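Local atomic coordinates of uncharacterized protein with cystatin-like fold (Methylibium petroleiphilum PM1, PDB entry 3G16), a protein that is of unknown function but carries a SnoaL-like domain with the cystatin-like (NTF2-type) fold and forms a dimer. Residues 118-122 and 140-145. Residues are numbered along the deposited sequence; the frame is centred on the assembly and turned at random.
Sequences REIRA and FDYAGR
Residues 118-122 of strand 116-124 and the turn 140-145 come no closer than 9.0 Å between CA atoms, at R121 and F140, so side chains alone bridge the gap. E119 reaches straight out from the strand, CG anti to the backbone N (chi1 -175°), and presents its carboxylate to the guanidinium of R145 arriving from the opposite direction. The two groups meet end-on in a bidentate salt bridge: R145 NH1 lies 2.9 Å from E119 OE1 on its syn lone pair, and R145 NH2 lies 2.9 Å from E119 OE2, also on the syn side. The carboxylate is nevertheless twisted 35° from the guanidinium plane. On the anti side of E119 OE2 comes R121 NH1, at 2.8 Å, from two residues along the strand, so this oxygen accepts from two arginines. F140 packs beside this network. Its CE1 rests 3.6 Å from R121 CD, while E119 OE2 touches the ring edge; its CZ sits 3.6 Å above the middle of the R145 guanidinium plane, propping that group from one face. The turn itself is held by an Asx motif, D141 OD1 accepting from G144 N. E109, on neighbouring strand 100-111, pairs with R121 and R118, and R121 NE makes a salt bridge to E90 of the second subunit, linking the network across the dimer. A glutamine in place of E119 would probably cost R145 the charged mate of its two-nitrogen grip, and R121 one of its partners, weakening the tie from turn to sheet. With R145 NH2 and R121 NH1 only 3.9 Å apart, E119 OE2 likely balances both positive charges, and the two arginines gathered on it should favour the ionised form of E119.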
loop_
_atom_site.group_PDB
_atom_site.type_symbol
_atom_site.label_atom_id
_atom_site.label_comp_id
_atom_site.label_asym_id
_atom_site.label_seq_id
_atom_site.Cartn_x
_atom_site.Cartn_y
_atom_site.Cartn_z
ATOM N N ARG A 118 8.538 -8.410 -10.835
ATOM C CA ARG A 118 9.456 -7.438 -11.473
ATOM C C ARG A 118 9.656 -6.178 -10.655
ATOM O O ARG A 118 10.640 -5.500 -10.838
ATOM C CB ARG A 118 9.007 -7.089 -12.906
ATOM C CG ARG A 118 7.816 -6.233 -12.988
ATOM C CD ARG A 118 7.475 -5.920 -14.436
ATOM N NE ARG A 118 6.397 -4.973 -14.529
ATOM C CZ ARG A 118 5.758 -4.713 -15.649
ATOM N NH1 ARG A 118 6.072 -5.349 -16.782
ATOM N NH2 ARG A 118 4.791 -3.822 -15.650
ATOM N N GLU A 119 8.741 -5.868 -9.758
ATOM C CA GLU A 119 8.849 -4.642 -8.975
ATOM C C GLU A 119 7.988 -4.724 -7.746
ATOM O O GLU A 119 6.888 -5.271 -7.796
ATOM C CB GLU A 119 8.372 -3.465 -9.824
ATOM C CG GLU A 119 8.542 -2.102 -9.180
ATOM C CD GLU A 119 8.224 -0.978 -10.133
ATOM O OE1 GLU A 119 9.010 -0.782 -11.097
ATOM O OE2 GLU A 119 7.183 -0.331 -9.970
ATOM N N ILE A 120 8.480 -4.126 -6.653
ATOM C CA ILE A 120 7.711 -3.989 -5.402
ATOM C C ILE A 120 7.847 -2.537 -4.954
ATOM O O ILE A 120 8.966 -1.983 -4.996
ATOM C CB ILE A 120 8.156 -4.951 -4.280
ATOM C CG1 ILE A 120 8.098 -6.404 -4.769
ATOM C CG2 ILE A 120 7.319 -4.708 -3.019
ATOM C CD1 ILE A 120 8.588 -7.414 -3.747
ATOM N N ARG A 121 6.739 -1.902 -4.595
ATOM C CA ARG A 121 6.723 -0.512 -4.086
ATOM C C ARG A 121 6.083 -0.574 -2.713
ATOM O O ARG A 121 4.895 -0.870 -2.617
ATOM C CB ARG A 121 5.947 0.383 -5.038
ATOM C CG ARG A 121 6.516 0.419 -6.453
ATOM C CD ARG A 121 5.876 1.483 -7.315
ATOM N NE ARG A 121 4.441 1.371 -7.484
ATOM C CZ ARG A 121 3.850 0.538 -8.341
ATOM N NH1 ARG A 121 4.547 -0.292 -9.097
ATOM N NH2 ARG A 121 2.534 0.551 -8.460
ATOM N N ALA A 122 6.865 -0.253 -1.664
ATOM C CA ALA A 122 6.369 -0.386 -0.290
ATOM C C ALA A 122 6.110 0.946 0.401
ATOM O O ALA A 122 6.823 1.936 0.196
ATOM C CB ALA A 122 7.359 -1.181 0.566
ATOM N N PHE A 140 12.374 6.310 -7.374
ATOM C CA PHE A 140 11.327 5.925 -8.337
ATOM C C PHE A 140 11.163 7.030 -9.381
ATOM O O PHE A 140 11.038 8.223 -9.016
ATOM C CB PHE A 140 10.033 5.638 -7.603
ATOM C CG PHE A 140 8.970 5.086 -8.479
ATOM C CD1 PHE A 140 8.946 3.736 -8.746
ATOM C CD2 PHE A 140 8.032 5.899 -9.071
ATOM C CE1 PHE A 140 8.016 3.211 -9.581
ATOM C CE2 PHE A 140 7.079 5.370 -9.899
ATOM C CZ PHE A 140 7.090 3.997 -10.178
ATOM N N ASP A 141 11.198 6.654 -10.660
ATOM C CA ASP A 141 11.125 7.635 -11.738
ATOM C C ASP A 141 9.678 8.015 -12.016
ATOM O O ASP A 141 9.072 7.609 -13.001
ATOM C CB ASP A 141 11.783 7.021 -12.969
ATOM C CG ASP A 141 11.779 7.941 -14.168
ATOM O OD1 ASP A 141 11.585 9.163 -13.978
ATOM O OD2 ASP A 141 11.886 7.352 -15.289
ATOM N N TYR A 142 9.111 8.804 -11.119
ATOM C CA TYR A 142 7.720 9.202 -11.297
ATOM C C TYR A 142 7.426 9.837 -12.658
ATOM O O TYR A 142 6.454 9.509 -13.286
ATOM C CB TYR A 142 7.289 10.158 -10.171
ATOM C CG TYR A 142 7.091 9.460 -8.839
ATOM C CD1 TYR A 142 5.944 8.719 -8.619
ATOM C CD2 TYR A 142 8.060 9.459 -7.837
ATOM C CE1 TYR A 142 5.741 8.018 -7.435
ATOM C CE2 TYR A 142 7.847 8.761 -6.646
ATOM C CZ TYR A 142 6.694 8.035 -6.469
ATOM O OH TYR A 142 6.492 7.362 -5.286
ATOM N N ALA A 143 8.277 10.785 -13.046
ATOM C CA ALA A 143 8.065 11.476 -14.306
ATOM C C ALA A 143 8.084 10.510 -15.504
ATOM O O ALA A 143 7.160 10.471 -16.314
ATOM C CB ALA A 143 9.110 12.573 -14.468
ATOM N N GLY A 144 9.103 9.662 -15.549
ATOM C CA GLY A 144 9.256 8.758 -16.672
ATOM C C GLY A 144 8.208 7.652 -16.696
ATOM O O GLY A 144 7.883 7.098 -17.741
ATOM N N ARG A 145 7.652 7.334 -15.536
ATOM C CA ARG A 145 6.644 6.307 -15.434
ATOM C C ARG A 145 5.223 6.815 -15.648
ATOM O O ARG A 145 4.255 6.056 -15.520
ATOM C CB ARG A 145 6.775 5.604 -14.066
ATOM C CG ARG A 145 7.998 4.730 -14.013
ATOM C CD ARG A 145 7.793 3.404 -14.721
ATOM N NE ARG A 145 6.869 2.563 -13.960
ATOM C CZ ARG A 145 7.234 1.716 -12.986
ATOM N NH1 ARG A 145 8.493 1.560 -12.661
ATOM N NH2 ARG A 145 6.299 1.032 -12.326
#